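Local atomic coordinates of toll-like receptor 13 (Mus musculus, PDB entry 4Z0C), a protein that recognises and binds bacterial 23S ribosomal RNA as an innate immune receptor and signals through MYD88 and TRAF6 to activate NF-kappa-B. Residues 661-666 and 688-693; 616-621 and 637-642; 388-393 and 412-417. All blocks are in the same frame, centred on the assembly; numbering follows the deposited sequence.

Contact 1: 661-666 and 688-693; sequences NKLQCT and RSYPCQ
A disulfide fastens Cys665 to Cys692, SG to SG at 2.0 Å, and it is the one covalent tie between 661-666 and 688-693. Its torsion about the S-S bond, -89°, is close to the relaxed value near a right angle. Both sulfurs lie anti to their own carbonyl carbons and beside the backbone N (chi1 -66° at Cys665, -73° at Cys692). Cys665 CB is left 4.0 Å from Cys692 CB. Cys665 is also the centre of an inverse gamma turn, closed by a weak bond from Thr666 N to Gln664 O.

A water bridges the backbones, donating to Leu663 O at 2.8 Å and to Pro691 O, and so links two carbonyl oxygens that could not bond each other directly.

Both segments belong to the LRRCT module, the cysteine-rich cap that closes the C-terminal end of the leucine-rich repeat solenoid. Here the cap's first loop, following strand 655-657, is joined to the loop after helix 670-678. Asn661 reaches back into the repeats, where its side chain bonds Leu634 O and Leu639 N.

Among the apolar contacts, Leu663 sends CD2 to CD2 of the Tyr690 ring at 4.1 Å, an oblique approach in which the two side chains run alongside each other in the same direction. Leu663 also packs on Phe672 of helix 670-678, while the Tyr690 hydroxyl is bonded to Pro685 O.

Gln693 folds over the backbone of Lys662, its chain bent at chi2 and crossing the lysine side chain at about a right angle. Gln693 CD comes 3.5 Å from Lys662 CA. Lys662 NZ makes a long, weak ion pair with Glu616 of the second subunit.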
loop_
_atom_site.group_PDB
_atom_site.type_symbol
_atom_site.label_atom_id
_atom_site.label_comp_id
_atom_site.label_asym_id
_atom_site.label_seq_id
_atom_site.Cartn_x
_atom_site.Cartn_y
_atom_site.Cartn_z
ATOM N N ASN A 661 28.606 4.057 4.736
ATOM C CA ASN A 661 28.982 2.812 5.417
ATOM C C ASN A 661 29.701 3.036 6.747
ATOM O O ASN A 661 29.630 4.124 7.316
ATOM C CB ASN A 661 29.768 1.896 4.485
ATOM C CG ASN A 661 28.875 1.149 3.524
ATOM O OD1 ASN A 661 28.622 -0.030 3.701
ATOM N ND2 ASN A 661 28.338 1.850 2.538
ATOM N N LYS A 662 30.391 2.010 7.235
ATOM C CA LYS A 662 31.073 2.096 8.524
ATOM C C LYS A 662 32.539 1.684 8.417
ATOM O O LYS A 662 33.042 0.911 9.231
ATOM C CB LYS A 662 30.373 1.211 9.554
ATOM C CG LYS A 662 28.854 1.376 9.627
ATOM C CD LYS A 662 28.404 1.588 11.062
ATOM C CE LYS A 662 27.569 2.845 11.221
ATOM N NZ LYS A 662 26.223 2.503 11.748
ATOM N N LEU A 663 33.220 2.210 7.414
ATOM C CA LEU A 663 34.592 1.816 7.126
ATOM C C LEU A 663 35.542 2.155 8.281
ATOM O O LEU A 663 35.635 3.303 8.714
ATOM C CB LEU A 663 35.049 2.491 5.836
ATOM C CG LEU A 663 34.914 1.661 4.556
ATOM C CD1 LEU A 663 33.861 0.589 4.687
ATOM C CD2 LEU A 663 34.638 2.553 3.351
ATOM N N GLN A 664 36.254 1.154 8.781
ATOM C CA GLN A 664 37.073 1.373 9.958
ATOM C C GLN A 664 38.449 1.922 9.603
ATOM O O GLN A 664 39.071 1.486 8.630
ATOM C CB GLN A 664 37.199 0.090 10.759
ATOM C CG GLN A 664 35.960 -0.767 10.721
ATOM C CD GLN A 664 35.743 -1.492 12.025
ATOM O OE1 GLN A 664 35.374 -0.878 13.028
ATOM N NE2 GLN A 664 36.001 -2.797 12.033
ATOM N N CYS A 665 38.908 2.899 10.382
ATOM C CA CYS A 665 40.258 3.412 10.224
ATOM C C CYS A 665 41.264 2.483 10.903
ATOM O O CYS A 665 41.819 2.802 11.953
ATOM C CB CYS A 665 40.364 4.828 10.788
ATOM S SG CYS A 665 39.389 6.041 9.870
ATOM N N THR A 666 41.479 1.327 10.286
ATOM C CA THR A 666 42.460 0.365 10.741
ATOM C C THR A 666 43.193 -0.106 9.501
ATOM O O THR A 666 42.834 0.271 8.378
ATOM C CB THR A 666 41.819 -0.880 11.406
ATOM O OG1 THR A 666 41.229 -1.710 10.396
ATOM C CG2 THR A 666 40.751 -0.488 12.424
ATOM N N ARG A 688 36.613 11.478 0.388
ATOM C CA ARG A 688 37.406 12.353 1.255
ATOM C C ARG A 688 36.674 12.867 2.490
ATOM O O ARG A 688 37.243 13.643 3.263
ATOM C CB ARG A 688 37.950 13.552 0.468
ATOM C CG ARG A 688 38.825 13.177 -0.704
ATOM C CD ARG A 688 39.521 14.386 -1.286
ATOM N NE ARG A 688 40.901 14.043 -1.621
ATOM C CZ ARG A 688 41.958 14.399 -0.893
ATOM N NH1 ARG A 688 41.803 15.140 0.201
ATOM N NH2 ARG A 688 43.172 14.022 -1.263
ATOM N N SER A 689 35.421 12.448 2.664
ATOM C CA SER A 689 34.624 12.818 3.832
ATOM C C SER A 689 34.360 11.651 4.790
ATOM O O SER A 689 33.904 11.869 5.919
ATOM C CB SER A 689 33.290 13.406 3.384
ATOM O OG SER A 689 32.467 12.413 2.799
ATOM N N TYR A 690 34.641 10.426 4.339
ATOM C CA TYR A 690 34.340 9.227 5.127
ATOM C C TYR A 690 35.011 9.335 6.488
ATOM O O TYR A 690 36.232 9.457 6.572
ATOM C CB TYR A 690 34.825 7.945 4.440
ATOM C CG TYR A 690 34.181 7.592 3.115
ATOM C CD1 TYR A 690 33.118 8.336 2.596
ATOM C CD2 TYR A 690 34.649 6.502 2.374
ATOM C CE1 TYR A 690 32.548 8.007 1.375
ATOM C CE2 TYR A 690 34.080 6.164 1.148
ATOM C CZ TYR A 690 33.031 6.925 0.650
ATOM O OH TYR A 690 32.466 6.599 -0.569
ATOM N N PRO A 691 34.212 9.292 7.559
ATOM C CA PRO A 691 34.705 9.514 8.918
ATOM C C PRO A 691 35.220 8.239 9.567
ATOM O O PRO A 691 34.825 7.135 9.189
ATOM C CB PRO A 691 33.449 9.972 9.651
ATOM C CG PRO A 691 32.371 9.157 9.005
ATOM C CD PRO A 691 32.763 9.037 7.541
ATOM N N CYS A 692 36.088 8.401 10.559
ATOM C CA CYS A 692 36.566 7.265 11.329
ATOM C C CYS A 692 35.479 6.848 12.293
ATOM O O CYS A 692 34.770 7.696 12.832
ATOM C CB CYS A 692 37.847 7.618 12.079
ATOM S SG CYS A 692 39.289 7.737 10.996
ATOM N N GLN A 693 35.362 5.541 12.516
ATOM C CA GLN A 693 34.262 4.979 13.295
ATOM C C GLN A 693 34.397 5.296 14.779
ATOM O O GLN A 693 33.448 5.133 15.545
ATOM C CB GLN A 693 34.161 3.471 13.072
ATOM C CG GLN A 693 32.830 3.015 12.501
ATOM C CD GLN A 693 32.380 3.835 11.299
ATOM O OE1 GLN A 693 33.161 4.114 10.387
ATOM N NE2 GLN A 693 31.110 4.218 11.293
HETATM O O HOH W 1 35.099 5.637 7.188
#

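Contact 2: 616-621 and 637-642; sequences ESLVPD and NNLKVI
The loop 616-621 approaches 637-642 most closely where Glu616 faces Asn638, their CA atoms 4.8 Å apart, and from there the two backbones diverge. These loops follow strands 607-609 and 631-633 and belong to consecutive leucine-rich repeats, LRR 24 and LRR 25, so the contact stacks one turn of the solenoid on the next. Asn637 adds to this stacking from its own side chain, which bonds backbone atoms of the preceding turn: OD1 accepts from Leu615 N and ND2 donates to Leu610 O.

Between the turns, Leu618 and Leu639 cross at about a right angle. The CD1 methyl of Leu618 sits over the fork of Leu639, 3.7 Å from its CD1 and 3.9 Å from its CD2. Leu639 CD1 is wedged further in, lying 3.8 Å from Ser617 N, so the same methyl packs against side chain and backbone. Leu618 also touches Phe623 and His646.

Glu616 and Asn638 lie alongside each other and point the same way. A bend at chi2 (100°) brings the carboxylate of Glu616 back toward its neighbour, with OE2 close to Asn638 CB; the carboxylate and amide planes are turned 67° apart. OE2 remains 3.7 Å from Asn638 ND2, a packing distance, and that amide nitrogen has a weak bond to Asn614 OD1 instead. Both residues meet the second subunit: Glu616 packs on its Asn638, and the two Asn638 side chains touch.

The chain of Lys640, bent at chi2 and chi3, brings CD within 4.2 Å of Glu616 O. Nearby a single water joins the backbones, donating to Glu616 O at 2.9 Å and accepting from Lys640 N at 2.7 Å.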
loop_
_atom_site.group_PDB
_atom_site.type_symbol
_atom_site.label_atom_id
_atom_site.label_comp_id
_atom_site.label_asym_id
_atom_site.label_seq_id
_atom_site.Cartn_x
_atom_site.Cartn_y
_atom_site.Cartn_z
ATOM N N GLU A 616 26.436 -6.280 6.379
ATOM C CA GLU A 616 27.509 -6.205 7.369
ATOM C C GLU A 616 28.862 -6.696 6.810
ATOM O O GLU A 616 29.928 -6.269 7.260
ATOM C CB GLU A 616 27.105 -6.973 8.637
ATOM C CG GLU A 616 27.291 -6.162 9.908
ATOM C CD GLU A 616 25.984 -5.554 10.400
ATOM O OE1 GLU A 616 24.940 -5.880 9.806
ATOM O OE2 GLU A 616 25.998 -4.733 11.350
ATOM N N SER A 617 28.796 -7.564 5.806
ATOM C CA SER A 617 29.972 -8.153 5.170
ATOM C C SER A 617 29.645 -8.416 3.711
ATOM O O SER A 617 28.495 -8.296 3.301
ATOM C CB SER A 617 30.333 -9.497 5.821
ATOM O OG SER A 617 30.293 -9.412 7.228
ATOM N N LEU A 618 30.650 -8.816 2.941
ATOM C CA LEU A 618 30.447 -9.204 1.549
ATOM C C LEU A 618 30.807 -10.682 1.334
ATOM O O LEU A 618 31.738 -11.196 1.946
ATOM C CB LEU A 618 31.281 -8.302 0.640
ATOM C CG LEU A 618 30.634 -7.139 -0.142
ATOM C CD1 LEU A 618 29.434 -6.490 0.574
ATOM C CD2 LEU A 618 31.711 -6.094 -0.485
ATOM N N VAL A 619 30.036 -11.379 0.506
ATOM C CA VAL A 619 30.298 -12.788 0.207
ATOM C C VAL A 619 31.491 -12.926 -0.744
ATOM O O VAL A 619 31.478 -12.341 -1.832
ATOM C CB VAL A 619 29.052 -13.457 -0.435
ATOM C CG1 VAL A 619 29.411 -14.796 -1.044
ATOM C CG2 VAL A 619 27.907 -13.599 0.581
ATOM N N PRO A 620 32.521 -13.713 -0.351
ATOM C CA PRO A 620 33.749 -13.877 -1.156
ATOM C C PRO A 620 33.474 -14.393 -2.573
ATOM O O PRO A 620 32.680 -15.327 -2.731
ATOM C CB PRO A 620 34.570 -14.909 -0.356
ATOM C CG PRO A 620 34.098 -14.750 1.047
ATOM C CD PRO A 620 32.608 -14.431 0.934
ATOM N N ASP A 621 34.094 -13.762 -3.574
ATOM C CA ASP A 621 33.922 -14.137 -4.987
ATOM C C ASP A 621 32.495 -13.993 -5.546
ATOM O O ASP A 621 32.180 -14.527 -6.614
ATOM C CB ASP A 621 34.463 -15.549 -5.274
ATOM C CG ASP A 621 35.994 -15.597 -5.332
ATOM O OD1 ASP A 621 36.603 -14.731 -6.003
ATOM O OD2 ASP A 621 36.584 -16.523 -4.733
ATOM N N ASN A 637 25.055 0.901 3.686
ATOM C CA ASN A 637 25.085 -0.389 4.349
ATOM C C ASN A 637 25.921 -0.273 5.609
ATOM O O ASN A 637 26.215 0.841 6.049
ATOM C CB ASN A 637 25.626 -1.470 3.428
ATOM C CG ASN A 637 24.632 -1.867 2.362
ATOM O OD1 ASN A 637 23.673 -2.611 2.620
ATOM N ND2 ASN A 637 24.845 -1.364 1.148
ATOM N N ASN A 638 26.277 -1.413 6.195
ATOM C CA ASN A 638 27.098 -1.450 7.404
ATOM C C ASN A 638 28.443 -2.115 7.183
ATOM O O ASN A 638 28.966 -2.768 8.083
ATOM C CB ASN A 638 26.346 -2.126 8.551
ATOM C CG ASN A 638 25.201 -1.259 9.074
ATOM O OD1 ASN A 638 25.207 -0.037 8.882
ATOM N ND2 ASN A 638 24.213 -1.883 9.724
ATOM N N LEU A 639 28.993 -1.949 5.980
ATOM C CA LEU A 639 30.293 -2.518 5.632
ATOM C C LEU A 639 31.381 -1.860 6.465
ATOM O O LEU A 639 31.419 -0.634 6.572
ATOM C CB LEU A 639 30.568 -2.327 4.148
ATOM C CG LEU A 639 30.248 -3.433 3.138
ATOM C CD1 LEU A 639 29.329 -4.497 3.669
ATOM C CD2 LEU A 639 29.659 -2.814 1.893
ATOM N N LYS A 640 32.249 -2.677 7.068
ATOM C CA LYS A 640 33.334 -2.194 7.929
ATOM C C LYS A 640 34.695 -2.223 7.223
ATOM O O LYS A 640 35.605 -1.450 7.545
ATOM C CB LYS A 640 33.427 -3.029 9.210
ATOM C CG LYS A 640 32.311 -2.796 10.224
ATOM C CD LYS A 640 31.476 -4.067 10.423
ATOM C CE LYS A 640 32.346 -5.197 10.994
ATOM N NZ LYS A 640 31.663 -6.535 11.073
ATOM N N VAL A 641 34.828 -3.133 6.268
ATOM C CA VAL A 641 36.092 -3.361 5.601
ATOM C C VAL A 641 35.871 -3.611 4.126
ATOM O O VAL A 641 34.990 -4.384 3.750
ATOM C CB VAL A 641 36.821 -4.615 6.212
ATOM C CG1 VAL A 641 37.989 -5.070 5.329
ATOM C CG2 VAL A 641 37.292 -4.328 7.638
ATOM N N ILE A 642 36.668 -2.955 3.287
ATOM C CA ILE A 642 36.736 -3.343 1.888
ATOM C C ILE A 642 38.206 -3.463 1.413
ATOM O O ILE A 642 39.071 -2.723 1.875
ATOM C CB ILE A 642 35.861 -2.401 1.034
ATOM C CG1 ILE A 642 35.732 -2.893 -0.407
ATOM C CG2 ILE A 642 36.337 -0.980 1.147
ATOM C CD1 ILE A 642 36.601 -2.212 -1.356
HETATM O O HOH W 2 32.656 -5.284 6.786
#

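Contact 3: 388-393 and 412-417; sequences ITELNN and IVTIDR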
loop_
_atom_site.group_PDB
_atom_site.type_symbol
_atom_site.label_atom_id
_atom_site.label_comp_id
_atom_site.label_asym_id
_atom_site.label_seq_id
_atom_site.Cartn_x
_atom_site.Cartn_y
_atom_site.Cartn_z
ATOM N N ILE A 388 -17.842 8.065 -13.578
ATOM C CA ILE A 388 -18.332 7.013 -14.455
ATOM C C ILE A 388 -18.017 5.652 -13.832
ATOM O O ILE A 388 -16.850 5.342 -13.560
ATOM C CB ILE A 388 -17.565 7.079 -15.796
ATOM C CG1 ILE A 388 -17.907 8.368 -16.557
ATOM C CG2 ILE A 388 -17.855 5.866 -16.658
ATOM C CD1 ILE A 388 -16.885 8.713 -17.676
ATOM N N THR A 389 -19.034 4.832 -13.594
ATOM C CA THR A 389 -18.779 3.500 -13.049
ATOM C C THR A 389 -18.758 2.456 -14.155
ATOM O O THR A 389 -18.190 1.378 -13.984
ATOM C CB THR A 389 -19.815 3.089 -11.999
ATOM O OG1 THR A 389 -21.111 3.000 -12.607
ATOM C CG2 THR A 389 -19.836 4.088 -10.850
ATOM N N GLU A 390 -19.352 2.794 -15.295
ATOM C CA GLU A 390 -19.510 1.837 -16.383
ATOM C C GLU A 390 -19.468 2.523 -17.750
ATOM O O GLU A 390 -19.941 3.644 -17.909
ATOM C CB GLU A 390 -20.845 1.095 -16.219
ATOM C CG GLU A 390 -20.696 -0.358 -15.799
ATOM C CD GLU A 390 -22.020 -1.045 -15.514
ATOM O OE1 GLU A 390 -22.342 -2.020 -16.223
ATOM O OE2 GLU A 390 -22.735 -0.611 -14.583
ATOM N N LEU A 391 -18.912 1.835 -18.737
ATOM C CA LEU A 391 -18.869 2.361 -20.097
ATOM C C LEU A 391 -20.094 2.005 -20.935
ATOM O O LEU A 391 -20.354 0.827 -21.185
ATOM C CB LEU A 391 -17.629 1.827 -20.802
ATOM C CG LEU A 391 -16.353 2.425 -20.244
ATOM C CD1 LEU A 391 -15.144 1.813 -20.956
ATOM C CD2 LEU A 391 -16.409 3.944 -20.409
ATOM N N ASN A 392 -20.826 3.014 -21.397
ATOM C CA ASN A 392 -21.857 2.773 -22.404
ATOM C C ASN A 392 -21.205 2.639 -23.759
ATOM O O ASN A 392 -20.904 3.648 -24.396
ATOM C CB ASN A 392 -22.896 3.896 -22.462
ATOM C CG ASN A 392 -23.892 3.701 -23.613
ATOM O OD1 ASN A 392 -24.083 2.576 -24.101
ATOM N ND2 ASN A 392 -24.491 4.800 -24.082
ATOM N N ASN A 393 -21.029 1.398 -24.204
ATOM C CA ASN A 393 -20.271 1.081 -25.416
ATOM C C ASN A 393 -20.735 1.813 -26.678
ATOM O O ASN A 393 -19.927 2.130 -27.561
ATOM C CB ASN A 393 -20.293 -0.424 -25.641
ATOM C CG ASN A 393 -19.944 -1.190 -24.383
ATOM O OD1 ASN A 393 -19.297 -0.655 -23.476
ATOM N ND2 ASN A 393 -20.380 -2.445 -24.310
ATOM N N ILE A 412 -14.516 3.566 -12.633
ATOM C CA ILE A 412 -14.897 2.385 -13.392
ATOM C C ILE A 412 -14.766 1.077 -12.606
ATOM O O ILE A 412 -13.724 0.732 -12.009
ATOM C CB ILE A 412 -14.160 2.321 -14.727
ATOM C CG1 ILE A 412 -14.632 3.491 -15.612
ATOM C CG2 ILE A 412 -14.361 0.946 -15.386
ATOM C CD1 ILE A 412 -13.667 3.855 -16.723
ATOM N N VAL A 413 -15.876 0.364 -12.621
ATOM C CA VAL A 413 -16.120 -0.718 -11.707
ATOM C C VAL A 413 -16.015 -2.023 -12.483
ATOM O O VAL A 413 -15.736 -3.071 -11.920
ATOM C CB VAL A 413 -17.514 -0.476 -11.091
ATOM C CG1 VAL A 413 -18.540 -1.507 -11.549
ATOM C CG2 VAL A 413 -17.415 -0.302 -9.601
ATOM N N THR A 414 -16.200 -1.952 -13.798
ATOM C CA THR A 414 -16.120 -3.159 -14.607
ATOM C C THR A 414 -15.928 -2.818 -16.091
ATOM O O THR A 414 -16.402 -1.786 -16.577
ATOM C CB THR A 414 -17.385 -4.039 -14.403
ATOM O OG1 THR A 414 -17.172 -5.360 -14.916
ATOM C CG2 THR A 414 -18.596 -3.403 -15.055
ATOM N N ILE A 415 -15.199 -3.672 -16.794
ATOM C CA ILE A 415 -15.078 -3.615 -18.246
ATOM C C ILE A 415 -15.089 -5.050 -18.768
ATOM O O ILE A 415 -14.831 -5.993 -18.015
ATOM C CB ILE A 415 -13.749 -2.927 -18.694
ATOM C CG1 ILE A 415 -12.562 -3.433 -17.861
ATOM C CG2 ILE A 415 -13.840 -1.428 -18.553
ATOM C CD1 ILE A 415 -11.205 -2.970 -18.370
ATOM N N ASP A 416 -15.404 -5.239 -20.040
ATOM C CA ASP A 416 -15.288 -6.575 -20.625
ATOM C C ASP A 416 -14.943 -6.544 -22.113
ATOM O O ASP A 416 -14.605 -5.490 -22.663
ATOM C CB ASP A 416 -16.562 -7.392 -20.385
ATOM C CG ASP A 416 -17.817 -6.696 -20.904
ATOM O OD1 ASP A 416 -17.757 -6.033 -21.972
ATOM O OD2 ASP A 416 -18.872 -6.819 -20.236
ATOM N N ARG A 417 -15.115 -7.691 -22.765
ATOM C CA ARG A 417 -14.698 -7.885 -24.150
ATOM C C ARG A 417 -15.458 -6.979 -25.110
ATOM O O ARG A 417 -15.031 -6.786 -26.251
ATOM C CB ARG A 417 -14.906 -9.343 -24.576
ATOM C CG ARG A 417 -16.378 -9.679 -24.777
ATOM C CD ARG A 417 -16.622 -11.059 -25.342
ATOM N NE ARG A 417 -17.605 -11.749 -24.516
ATOM C CZ ARG A 417 -17.689 -13.065 -24.373
ATOM N NH1 ARG A 417 -16.828 -13.860 -24.996
ATOM N NH2 ARG A 417 -18.634 -13.583 -23.596
HETATM O O HOH W 3 -17.766 -0.608 -18.699
#
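Ile388 and Ile412 lie side by side and point the same way, the CG2 methyl of Ile388 set 4.1 Å from CG1 of Ile412. Their first torsions are nearly equal, each placing CG1 anti to the carbonyl carbon, and the same pose is thus repeated one turn further on. CG1 of Ile412 also rests 3.5 Å from Ile388 O, packing on the backbone as well as on the side chain.

Glu390 and Thr414 form a second parallel pair nearer the surface. The glutamate runs extended beyond CG, and Thr414 turns its methyl, not its hydroxyl, toward it: CG2 meets Glu390 CG at 3.8 Å. With OG1 anti to the backbone N (chi1 -165°), it is CG2 that faces the glutamate chain. Further along, Leu391 offers CD1 to CG2 of Ile415 in a looser apolar touch.

Between these pairs the backbones are joined at Thr389 O, which accepts a bond from Val413 N (2.9 Å, 157° at the hydrogen), the donor tilted 22° from the carbonyl plane. The same oxygen takes a CA-H...O contact from Ile412. Beyond it, where the backbones draw apart, a water joins them, accepting from Leu391 N at 2.7 Å and donating to Thr414 O.

Stacking of one solenoid turn on the next is the repeat-to-repeat contact of a leucine-rich repeat protein, here between LRR 15 and LRR 16. The series continues on both flanks: Ile388 packs on Phe367 of the preceding turn, and Ile412 N is bonded to Asn434 OD1 of the following one. Thr389 and Val413 also meet Val413 and Trp411 of the second subunit, respectively, and within the chain the two segments lie in the loops after the neighbouring parallel strands 380-382 and 404-406.

How the contacts relate
Contacts 2 and 3 are the same kind of joint, stacked loops of successive leucine-rich repeats, far apart along the solenoid (centres about 54 Å apart); contact 1 belongs to the C-terminal cap. All three are partly buried, mixing inward apolar side chains with residues nearer the surface. A water bridges the backbones in all three; contact 1 adds a disulfide, contact 3 a direct backbone hydrogen bond, and contact 2 neither. Contacts 1 and 2 touch, with probable backbone hydrogen bonds from Lys662 N to Leu639 O and from Gln664 N to Lys640 O, so the cap continues the stacking. Contacts 2 and 3 pack against the second subunit, which contact 1 reaches only through a long, weak ion pair.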